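Local coordinates for protein complement factor MASP-3 (Homo sapiens, PDB 3DEM) that associates through its CUB1-EGF-CUB2 region with mannan-binding lectin and ficolins, as a serine protease of the complement system, at residues A[22-27]-A[101-106]; A[45-50]-A[108-113]; A[57-62]-A[95-100]; A[10-15]-A[114-119]. All blocks are in the same frame, centred on the assembly; numbering follows the deposited sequence.

Overall arrangement
All four contacts lie in the first CUB domain. Interactions 2 and 4 share strand 111-120 and belong to one antiparallel sheet, with strands 37-47 and 9-13 beside it. Interaction 3 pairs strands 58-62 and 94-101 in the other sheet. Interaction 1 joins the start of the 25-32 region to the loop after strand 94-101, at the edge of that sheet. Interactions 2 and 3 are buried, and interactions 1 and 4 only partly so. Interactions 1, 2 and 3 meet at one calcium ion, supplying D102 and S104, E49, and D57. There the chemistry is polar, with waters and carboxylates. Interaction 4 has no metal and rests on backbone bonds and an aromatic face. Interactions 2 and 4 also touch the second subunit.

Interaction 1: A[22-27]-A[101-106]; sequences PSDSEV and SDFSNE. With CA (calcium ion), chain E.
D24 and F103 meet through their flat groups. The D24 carboxylate is stacked over the CE2-CZ rim of one face of the F103 ring, with OD1 3.9 Å from CZ. The two planes are only 13° apart. The two side chains run side by side and point the same way. With chi1 at -177° the D24 chain swings away from its own N, and the carboxylate comes alongside the ring.

Backbone hydrogen bonds form a second group. D24 N donates to D102 O at 2.7 Å in a nearly straight bond. It approaches from above the carbonyl plane. S101 N donates to S25 O at 2.8 Å, and S25 N returns a weak bond to S101 O. D24 and S25 both face S101, which fits a G1 beta bulge.

S23 packs by its CB, 3.4 Å from D102 O and 4.0 Å from N105 CB.

The last group is the metal site. D102 OD1 binds calcium at 2.2 Å, and S104 binds it through its backbone O at 2.5 Å. E49 and D57 are the other protein ligands. Water 1, also on the calcium, hydrogen-bonds S101 OG and D102 O.

D102 O thus takes bonds from both D24 N and a metal-bound water, so the 22-27 segment is tied to the second shell of the calcium. The water contacts are short, so their detail is less certain. The ion may polarise that water.

Interaction 2: A[45-50]-A[108-113]; sequences HFNLES and RFTGFD. With CA (calcium ion), chain E.
F109 lies on the backbone of L48 and E49. Its CB is 3.2 Å from N47 O. CG is anti to the carbonyl carbon (chi1 -60°), and this swings the ring over the neighbouring peptide. L48 O lies over one face of the ring, 3.6 Å from CD2. E49 N stands over the centre of that face. Farther along, CE1 reaches E49 CB at 3.6 Å, and E49 CA, over the same face, lies 3.8 Å from CZ. N47 OD1 sits at the ring edge instead.

That oxygen has a firmer partner. T110 N donates to N47 OD1 at 3.0 Å, in the carbonyl plane and on a lone pair. The main chains are paired by N47 N to G111 O, G111 N to N47 O and D113 N to H45 O. T110 OG1 lies in the plane of the H45 ring, 3.0 Å from CE1. The H45 ring also stacks on F151 of the second subunit.

E49 extends away from F109 and binds calcium through OE1 at 2.4 Å. D57, D102 and S104 bind the same ion. The arrangement is an antiparallel pair of the CUB sandwich, whose 45-47 strand runs out to the calcium ligand E49.

Interaction 3: A[57-62]-A[95-100]; sequences DYVKVE and MSITFR. With CA (calcium ion), chain E.
D57, just before strand 58-62, opens the segment with its CA 3.3 Å from R100 O, a CA-H...O contact. Its carboxylate turns to the calcium and binds it through both OD1 and OD2, each at 2.5 Å. Y21 hydrogen-bonds OD2 as well.

Y58 and R100 exchange two backbone bonds. The Y58 ring lies across the R100 side chain. R100 CB sits over its face, 3.7 Å from the ring centroid and 22° off the normal, a CH-pi contact. R100 CD comes 3.4 Å from Y58 CE2. With CG between N and the carbonyl carbon (chi1 62°), the ring is folded over the neighbouring strand. The guanidinium is turned 47° from the ring and makes a weak bond to Y56 O.

V59 points to the opposite face. Its CG2 meets the edge of the F99 ring, close to its plane, and CG1 packs on I97 CG2. K60 again pairs with T98 through two backbone bonds, and its chain runs out extended. V61 CG1 touches M95 CG at 3.8 Å. V59, V61, M95 and I97 also touch residues of strand 37-47 in the other sheet.

E62 closes the ladder with two bonds to S96. Water 3 donates to E62 OE2 and S96 OG at 2.8 Å each, and also hydrogen-bonds T98 OG1. S96 OG and T98 OG1 have further partners in N30 and T28.

The V59, V61, I97 and F99 face is thus apolar and packs toward the other sheet. The other mixes a CH-pi contact with hydroxyls and a carboxylate, satisfied by water 3, N30 and T28.

Interaction 4: A[10-15]-A[114-119]; sequences GQIQSP and AHYMAV
G10 lies flat against the Y116 ring. Its CA is 3.7 Å from the ring centroid and 27° off the normal, a CH-pi contact. G10 N stands 3.5 Å above the ring plane, over its centre. G10 has no side chain, so the ring can rest directly on the main chain. A chi1 of 70° turns the Y116 ring back over strand 9-13. The I12 and Y116 side chains cross at about a right angle, with CD1 of I12 4.1 Å from CE2 of Y116.

On the opposite face of the sheet from I12 and Y116, Q11 and H115 run side by side. The amide and imidazole planes are 20° apart.

Backbone bonds set this register. G10 and Y116 exchange two, and so do I12 and A114. A114 N donates to I12 O at 2.7 Å. Farther out, N7 hydrogen-bonds Y116 OH and F112 N bonds S14 OG. The H115 ring stacks on H139 of the second subunit, and Q11 packs on Y146 of that subunit.

Strand 9-13 is outermost in its sheet within the chain. Strand 111-120 lies between it and strand 37-47. I12 and Y116 face the other sheet, where I12 touches W29 and I97 and Y116 touches I31.

Interaction 1: A[22-27]-A[101-106]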
# COMPACT_ATOMS: atom_id res chain seq x y z
N PRO A 22 -11.18 4.76 -34.42
CA PRO A 22 -12.06 5.41 -35.39
C PRO A 22 -12.09 6.92 -35.18
O PRO A 22 -11.72 7.41 -34.11
CB PRO A 22 -13.43 4.80 -35.08
CG PRO A 22 -13.35 4.44 -33.63
CD PRO A 22 -11.92 4.06 -33.36
N SER A 23 -12.51 7.65 -36.21
CA SER A 23 -12.62 9.10 -36.11
C SER A 23 -13.95 9.47 -35.46
O SER A 23 -14.84 8.63 -35.34
CB SER A 23 -12.48 9.75 -37.49
OG SER A 23 -13.52 9.34 -38.35
N ASP A 24 -14.07 10.73 -35.05
CA ASP A 24 -15.28 11.25 -34.41
C ASP A 24 -15.79 10.34 -33.31
O ASP A 24 -16.98 9.99 -33.27
CB ASP A 24 -16.38 11.49 -35.44
CG ASP A 24 -17.64 12.09 -34.82
OD1 ASP A 24 -17.51 12.90 -33.88
OD2 ASP A 24 -18.75 11.75 -35.28
N SER A 25 -14.91 9.94 -32.41
CA SER A 25 -15.32 9.12 -31.29
C SER A 25 -14.98 9.82 -29.99
O SER A 25 -14.00 10.55 -29.90
CB SER A 25 -14.67 7.73 -31.35
OG SER A 25 -13.28 7.80 -31.07
N GLU A 26 -15.82 9.61 -28.98
CA GLU A 26 -15.61 10.19 -27.68
C GLU A 26 -16.14 9.26 -26.60
O GLU A 26 -17.33 8.97 -26.54
CB GLU A 26 -16.29 11.56 -27.56
CG GLU A 26 -15.94 12.29 -26.27
CD GLU A 26 -16.51 13.69 -26.21
OE1 GLU A 26 -16.42 14.31 -25.13
OE2 GLU A 26 -17.05 14.17 -27.23
N VAL A 27 -15.23 8.78 -25.76
CA VAL A 27 -15.59 7.85 -24.71
C VAL A 27 -15.07 8.37 -23.37
O VAL A 27 -13.93 8.81 -23.27
CB VAL A 27 -15.00 6.45 -24.98
CG1 VAL A 27 -15.55 5.43 -23.98
CG2 VAL A 27 -15.30 6.02 -26.41
N SER A 101 -11.44 11.68 -30.34
CA SER A 101 -10.86 11.60 -31.66
C SER A 101 -11.68 12.53 -32.55
O SER A 101 -12.90 12.40 -32.64
CB SER A 101 -10.95 10.16 -32.16
OG SER A 101 -10.38 10.01 -33.45
N ASP A 102 -11.04 13.50 -33.19
CA ASP A 102 -11.80 14.42 -34.05
C ASP A 102 -12.16 13.78 -35.39
O ASP A 102 -12.09 12.56 -35.54
CB ASP A 102 -11.10 15.78 -34.21
CG ASP A 102 -9.73 15.67 -34.86
OD1 ASP A 102 -9.28 14.54 -35.15
OD2 ASP A 102 -9.10 16.73 -35.07
N PHE A 103 -12.56 14.61 -36.35
CA PHE A 103 -13.03 14.11 -37.64
C PHE A 103 -11.88 13.72 -38.56
O PHE A 103 -12.07 13.02 -39.55
CB PHE A 103 -13.92 15.16 -38.33
CG PHE A 103 -15.20 15.45 -37.59
CD1 PHE A 103 -15.21 16.32 -36.51
CD2 PHE A 103 -16.39 14.86 -37.99
CE1 PHE A 103 -16.38 16.60 -35.83
CE2 PHE A 103 -17.58 15.13 -37.31
CZ PHE A 103 -17.57 16.00 -36.23
N SER A 104 -10.68 14.19 -38.24
CA SER A 104 -9.53 14.02 -39.13
C SER A 104 -8.57 12.94 -38.65
O SER A 104 -7.64 13.22 -37.89
CB SER A 104 -8.79 15.35 -39.27
OG SER A 104 -7.78 15.26 -40.26
N ASN A 105 -8.78 11.71 -39.12
CA ASN A 105 -7.84 10.62 -38.83
C ASN A 105 -7.15 10.10 -40.10
O ASN A 105 -7.19 8.90 -40.39
CB ASN A 105 -8.53 9.47 -38.08
CG ASN A 105 -7.60 8.76 -37.11
OD1 ASN A 105 -6.54 9.28 -36.76
ND2 ASN A 105 -7.99 7.57 -36.67
N GLU A 106 -6.52 11.01 -40.84
CA GLU A 106 -5.69 10.67 -42.00
C GLU A 106 -4.68 9.58 -41.64
O GLU A 106 -4.76 8.45 -42.14
CB GLU A 106 -4.95 11.91 -42.51
CG GLU A 106 -5.84 13.07 -42.93
CD GLU A 106 -6.24 13.02 -44.39
OE1 GLU A 106 -6.60 11.92 -44.87
OE2 GLU A 106 -6.20 14.07 -45.06
CA CA E . -7.66 13.05 -35.35
O HOH W 1 -9.79 11.58 -35.37
O HOH W 2 -6.27 11.56 -36.33

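Interaction 2: A[45-50]-A[108-113]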
# COMPACT_ATOMS: atom_id res chain seq x y z
N HIS A 45 0.89 1.72 -23.56
CA HIS A 45 0.99 2.06 -24.97
C HIS A 45 0.24 3.37 -25.21
O HIS A 45 -0.85 3.57 -24.69
CB HIS A 45 0.41 0.95 -25.85
CG HIS A 45 0.68 1.12 -27.32
ND1 HIS A 45 -0.22 1.70 -28.18
CD2 HIS A 45 1.76 0.78 -28.07
CE1 HIS A 45 0.29 1.72 -29.40
NE2 HIS A 45 1.49 1.17 -29.36
N PHE A 46 0.84 4.27 -25.98
CA PHE A 46 0.20 5.54 -26.27
C PHE A 46 0.60 6.08 -27.64
O PHE A 46 1.75 6.43 -27.87
CB PHE A 46 0.50 6.57 -25.17
CG PHE A 46 -0.40 7.76 -25.19
CD1 PHE A 46 -1.52 7.80 -24.39
CD2 PHE A 46 -0.13 8.83 -26.03
CE1 PHE A 46 -2.36 8.90 -24.41
CE2 PHE A 46 -0.97 9.93 -26.06
CZ PHE A 46 -2.08 9.97 -25.25
N ASN A 47 -0.38 6.16 -28.53
CA ASN A 47 -0.13 6.50 -29.92
C ASN A 47 -1.26 7.36 -30.45
O ASN A 47 -2.26 6.85 -30.98
CB ASN A 47 -0.01 5.22 -30.76
CG ASN A 47 0.65 5.45 -32.10
OD1 ASN A 47 0.03 5.27 -33.15
ND2 ASN A 47 1.91 5.86 -32.07
N LEU A 48 -1.12 8.67 -30.30
CA LEU A 48 -2.16 9.60 -30.73
C LEU A 48 -1.63 10.67 -31.67
O LEU A 48 -0.42 10.86 -31.81
CB LEU A 48 -2.82 10.28 -29.53
CG LEU A 48 -4.12 9.68 -28.99
CD1 LEU A 48 -3.87 8.38 -28.24
CD2 LEU A 48 -4.83 10.69 -28.09
N GLU A 49 -2.55 11.37 -32.33
CA GLU A 49 -2.21 12.55 -33.13
C GLU A 49 -1.71 13.66 -32.20
O GLU A 49 -2.25 13.85 -31.11
CB GLU A 49 -3.44 13.03 -33.89
CG GLU A 49 -3.19 14.17 -34.87
CD GLU A 49 -4.47 14.74 -35.46
OE1 GLU A 49 -5.56 14.27 -35.07
OE2 GLU A 49 -4.39 15.65 -36.31
N SER A 50 -0.70 14.41 -32.62
CA SER A 50 -0.22 15.53 -31.80
C SER A 50 -0.88 16.85 -32.22
O SER A 50 -1.11 17.09 -33.40
CB SER A 50 1.31 15.64 -31.89
OG SER A 50 1.82 16.58 -30.95
N ARG A 108 -3.03 6.76 -39.22
CA ARG A 108 -3.71 5.72 -38.45
C ARG A 108 -3.04 5.42 -37.11
O ARG A 108 -2.23 4.50 -36.99
CB ARG A 108 -3.84 4.45 -39.28
CG ARG A 108 -5.21 4.26 -39.91
CD ARG A 108 -5.89 5.59 -40.23
NE ARG A 108 -7.22 5.38 -40.80
CZ ARG A 108 -8.31 5.13 -40.08
NH1 ARG A 108 -8.25 5.06 -38.75
NH2 ARG A 108 -9.48 4.95 -40.69
N PHE A 109 -3.43 6.19 -36.11
CA PHE A 109 -2.88 6.06 -34.77
C PHE A 109 -3.58 4.95 -33.99
O PHE A 109 -4.80 4.82 -34.06
CB PHE A 109 -2.98 7.40 -34.04
CG PHE A 109 -2.24 8.52 -34.72
CD1 PHE A 109 -2.91 9.44 -35.51
CD2 PHE A 109 -0.86 8.62 -34.61
CE1 PHE A 109 -2.23 10.46 -36.14
CE2 PHE A 109 -0.17 9.64 -35.24
CZ PHE A 109 -0.85 10.56 -36.01
N THR A 110 -2.81 4.17 -33.25
CA THR A 110 -3.33 2.95 -32.63
C THR A 110 -3.88 3.14 -31.22
O THR A 110 -4.28 2.17 -30.57
CB THR A 110 -2.28 1.82 -32.63
OG1 THR A 110 -1.07 2.31 -32.04
CG2 THR A 110 -2.00 1.35 -34.05
N GLY A 111 -3.89 4.38 -30.75
CA GLY A 111 -4.53 4.71 -29.48
C GLY A 111 -3.71 4.42 -28.23
O GLY A 111 -2.50 4.64 -28.21
N PHE A 112 -4.37 3.91 -27.19
CA PHE A 112 -3.71 3.72 -25.90
C PHE A 112 -4.18 2.48 -25.13
O PHE A 112 -5.24 1.92 -25.41
CB PHE A 112 -3.90 4.97 -25.03
CG PHE A 112 -5.29 5.11 -24.47
CD1 PHE A 112 -5.60 4.62 -23.21
CD2 PHE A 112 -6.29 5.72 -25.21
CE1 PHE A 112 -6.87 4.75 -22.69
CE2 PHE A 112 -7.57 5.84 -24.70
CZ PHE A 112 -7.86 5.36 -23.44
N ASP A 113 -3.37 2.08 -24.17
CA ASP A 113 -3.68 0.99 -23.25
C ASP A 113 -3.33 1.49 -21.85
O ASP A 113 -2.18 1.82 -21.57
CB ASP A 113 -2.87 -0.25 -23.61
CG ASP A 113 -3.05 -1.39 -22.62
OD1 ASP A 113 -4.17 -1.55 -22.07
OD2 ASP A 113 -2.07 -2.14 -22.39
CA CA E . -7.66 13.05 -35.35
O HOH W 2 -6.27 11.56 -36.33
O HOH W 1 -9.79 11.58 -35.37

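Interaction 3: A[57-62]-A[95-100]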
# COMPACT_ATOMS: atom_id res chain seq x y z
N ASP A 57 -6.91 15.33 -31.12
CA ASP A 57 -7.10 14.06 -30.43
C ASP A 57 -6.46 14.14 -29.05
O ASP A 57 -5.41 14.75 -28.88
CB ASP A 57 -6.49 12.90 -31.23
CG ASP A 57 -7.15 12.72 -32.58
OD1 ASP A 57 -8.12 13.45 -32.88
OD2 ASP A 57 -6.71 11.84 -33.35
N TYR A 58 -7.10 13.53 -28.05
CA TYR A 58 -6.56 13.60 -26.70
C TYR A 58 -7.09 12.57 -25.72
O TYR A 58 -8.17 11.98 -25.91
CB TYR A 58 -6.78 15.00 -26.12
CG TYR A 58 -8.23 15.40 -25.98
CD1 TYR A 58 -8.99 14.98 -24.90
CD2 TYR A 58 -8.84 16.22 -26.93
CE1 TYR A 58 -10.31 15.35 -24.76
CE2 TYR A 58 -10.17 16.60 -26.79
CZ TYR A 58 -10.89 16.16 -25.70
OH TYR A 58 -12.21 16.53 -25.56
N VAL A 59 -6.30 12.33 -24.68
CA VAL A 59 -6.75 11.61 -23.51
C VAL A 59 -6.70 12.60 -22.35
O VAL A 59 -5.64 13.07 -21.96
CB VAL A 59 -5.88 10.37 -23.19
CG1 VAL A 59 -6.26 9.78 -21.84
CG2 VAL A 59 -6.01 9.32 -24.30
N LYS A 60 -7.87 12.93 -21.82
CA LYS A 60 -8.00 13.92 -20.76
C LYS A 60 -8.29 13.22 -19.44
O LYS A 60 -9.23 12.42 -19.33
CB LYS A 60 -9.14 14.88 -21.11
CG LYS A 60 -9.29 16.08 -20.20
CD LYS A 60 -10.49 16.92 -20.64
CE LYS A 60 -10.54 18.26 -19.93
NZ LYS A 60 -11.62 19.16 -20.46
N VAL A 61 -7.47 13.51 -18.43
CA VAL A 61 -7.66 12.92 -17.10
C VAL A 61 -8.02 14.01 -16.11
O VAL A 61 -7.26 14.97 -15.93
CB VAL A 61 -6.38 12.20 -16.62
CG1 VAL A 61 -6.61 11.58 -15.25
CG2 VAL A 61 -5.94 11.15 -17.63
N GLU A 62 -9.17 13.88 -15.47
CA GLU A 62 -9.67 14.95 -14.60
C GLU A 62 -10.48 14.44 -13.42
O GLU A 62 -10.86 13.27 -13.35
CB GLU A 62 -10.51 15.93 -15.42
CG GLU A 62 -11.83 15.34 -15.90
CD GLU A 62 -12.47 16.15 -17.01
OE1 GLU A 62 -12.37 17.40 -16.98
OE2 GLU A 62 -13.07 15.54 -17.91
N MET A 95 -11.85 9.69 -10.51
CA MET A 95 -11.10 10.04 -11.70
C MET A 95 -11.94 9.83 -12.96
O MET A 95 -12.54 8.78 -13.14
CB MET A 95 -9.81 9.24 -11.79
CG MET A 95 -8.91 9.61 -12.96
SD MET A 95 -7.47 8.54 -13.07
CE MET A 95 -6.38 9.29 -11.85
N SER A 96 -11.98 10.84 -13.81
CA SER A 96 -12.70 10.73 -15.08
C SER A 96 -11.70 10.80 -16.22
O SER A 96 -10.78 11.63 -16.22
CB SER A 96 -13.74 11.85 -15.20
OG SER A 96 -14.55 11.66 -16.35
N ILE A 97 -11.87 9.92 -17.20
CA ILE A 97 -10.97 9.84 -18.34
C ILE A 97 -11.78 9.94 -19.63
O ILE A 97 -12.74 9.19 -19.82
CB ILE A 97 -10.19 8.50 -18.35
CG1 ILE A 97 -9.34 8.37 -17.08
CG2 ILE A 97 -9.31 8.38 -19.59
CD1 ILE A 97 -8.79 6.98 -16.87
N THR A 98 -11.39 10.86 -20.50
CA THR A 98 -12.04 11.00 -21.80
C THR A 98 -11.04 10.83 -22.94
O THR A 98 -10.02 11.52 -22.98
CB THR A 98 -12.75 12.37 -21.93
OG1 THR A 98 -13.81 12.45 -20.96
CG2 THR A 98 -13.34 12.55 -23.33
N PHE A 99 -11.32 9.90 -23.84
CA PHE A 99 -10.59 9.81 -25.09
C PHE A 99 -11.42 10.46 -26.19
O PHE A 99 -12.57 10.08 -26.40
CB PHE A 99 -10.28 8.36 -25.45
CG PHE A 99 -9.83 8.18 -26.88
CD1 PHE A 99 -8.54 8.51 -27.26
CD2 PHE A 99 -10.69 7.67 -27.84
CE1 PHE A 99 -8.12 8.35 -28.58
CE2 PHE A 99 -10.28 7.50 -29.15
CZ PHE A 99 -9.00 7.84 -29.52
N ARG A 100 -10.85 11.44 -26.87
CA ARG A 100 -11.54 12.08 -27.98
C ARG A 100 -10.74 11.98 -29.26
O ARG A 100 -9.53 12.18 -29.27
CB ARG A 100 -11.83 13.55 -27.68
CG ARG A 100 -12.71 14.20 -28.74
CD ARG A 100 -12.04 15.41 -29.36
NE ARG A 100 -12.82 15.97 -30.46
CZ ARG A 100 -12.44 17.02 -31.18
NH1 ARG A 100 -11.29 17.63 -30.91
NH2 ARG A 100 -13.21 17.47 -32.16
CA CA E . -7.66 13.05 -35.35
O HOH W 3 -12.93 12.82 -18.38
O HOH W 2 -6.27 11.56 -36.33
O HOH W 1 -9.79 11.58 -35.37

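Interaction 4: A[10-15]-A[114-119]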
# COMPACT_ATOMS: atom_id res chain seq x y z
N GLY A 10 -8.35 -1.91 -12.72
CA GLY A 10 -8.99 -2.07 -14.02
C GLY A 10 -8.10 -1.70 -15.19
O GLY A 10 -7.05 -1.10 -15.00
N GLN A 11 -8.53 -2.07 -16.39
CA GLN A 11 -7.82 -1.75 -17.62
C GLN A 11 -8.74 -0.97 -18.54
O GLN A 11 -9.95 -1.20 -18.57
CB GLN A 11 -7.41 -3.03 -18.36
CG GLN A 11 -6.50 -3.97 -17.61
CD GLN A 11 -6.04 -5.14 -18.48
OE1 GLN A 11 -6.15 -6.31 -18.08
NE2 GLN A 11 -5.55 -4.84 -19.67
N ILE A 12 -8.17 -0.07 -19.32
CA ILE A 12 -8.93 0.71 -20.29
C ILE A 12 -8.13 0.83 -21.58
O ILE A 12 -6.92 1.03 -21.55
CB ILE A 12 -9.25 2.11 -19.75
CG1 ILE A 12 -10.21 2.03 -18.58
CG2 ILE A 12 -9.84 2.98 -20.84
CD1 ILE A 12 -10.30 3.33 -17.80
N GLN A 13 -8.81 0.69 -22.71
CA GLN A 13 -8.20 0.82 -24.03
C GLN A 13 -9.01 1.80 -24.86
O GLN A 13 -10.19 2.02 -24.59
CB GLN A 13 -8.19 -0.52 -24.76
CG GLN A 13 -7.61 -1.68 -23.97
CD GLN A 13 -7.85 -3.01 -24.65
OE1 GLN A 13 -8.61 -3.11 -25.61
NE2 GLN A 13 -7.18 -4.05 -24.15
N SER A 14 -8.38 2.37 -25.88
CA SER A 14 -9.10 3.17 -26.86
C SER A 14 -9.96 2.26 -27.74
O SER A 14 -9.64 1.08 -27.92
CB SER A 14 -8.11 3.94 -27.73
OG SER A 14 -7.11 3.07 -28.23
N PRO A 15 -11.06 2.80 -28.27
CA PRO A 15 -11.88 2.04 -29.22
C PRO A 15 -11.02 1.50 -30.36
O PRO A 15 -10.25 2.26 -30.97
CB PRO A 15 -12.86 3.09 -29.76
CG PRO A 15 -12.95 4.11 -28.69
CD PRO A 15 -11.60 4.15 -28.02
N ALA A 114 -4.33 1.55 -20.97
CA ALA A 114 -4.14 2.13 -19.64
C ALA A 114 -4.58 1.20 -18.51
O ALA A 114 -5.44 0.34 -18.69
CB ALA A 114 -4.85 3.47 -19.54
N HIS A 115 -3.97 1.39 -17.35
CA HIS A 115 -4.25 0.57 -16.17
C HIS A 115 -4.38 1.47 -14.96
O HIS A 115 -3.62 2.43 -14.80
CB HIS A 115 -3.11 -0.42 -15.95
CG HIS A 115 -2.97 -1.43 -17.05
ND1 HIS A 115 -2.39 -1.13 -18.27
CD2 HIS A 115 -3.35 -2.72 -17.13
CE1 HIS A 115 -2.41 -2.19 -19.04
NE2 HIS A 115 -2.99 -3.18 -18.38
N TYR A 116 -5.35 1.18 -14.10
CA TYR A 116 -5.55 1.96 -12.89
C TYR A 116 -5.75 1.05 -11.69
O TYR A 116 -6.09 -0.13 -11.84
CB TYR A 116 -6.75 2.91 -13.05
CG TYR A 116 -8.09 2.20 -13.09
CD1 TYR A 116 -8.77 1.88 -11.92
CD2 TYR A 116 -8.68 1.86 -14.30
CE1 TYR A 116 -9.99 1.23 -11.96
CE2 TYR A 116 -9.90 1.21 -14.35
CZ TYR A 116 -10.55 0.90 -13.18
OH TYR A 116 -11.77 0.26 -13.22
N MET A 117 -5.55 1.60 -10.50
CA MET A 117 -5.77 0.85 -9.28
C MET A 117 -5.97 1.79 -8.11
O MET A 117 -5.47 2.92 -8.11
CB MET A 117 -4.58 -0.05 -8.98
CG MET A 117 -3.48 0.68 -8.25
SD MET A 117 -1.90 0.00 -8.72
CE MET A 117 -2.15 -0.03 -10.51
N ALA A 118 -6.70 1.32 -7.10
CA ALA A 118 -6.87 2.07 -5.86
C ALA A 118 -5.56 2.05 -5.08
O ALA A 118 -4.88 1.03 -5.03
CB ALA A 118 -7.99 1.48 -5.03
N VAL A 119 -5.22 3.19 -4.50
CA VAL A 119 -4.04 3.32 -3.66
C VAL A 119 -4.47 3.87 -2.30
O VAL A 119 -5.18 4.86 -2.23
CB VAL A 119 -3.01 4.27 -4.28
CG1 VAL A 119 -1.80 4.42 -3.37
CG2 VAL A 119 -2.58 3.76 -5.65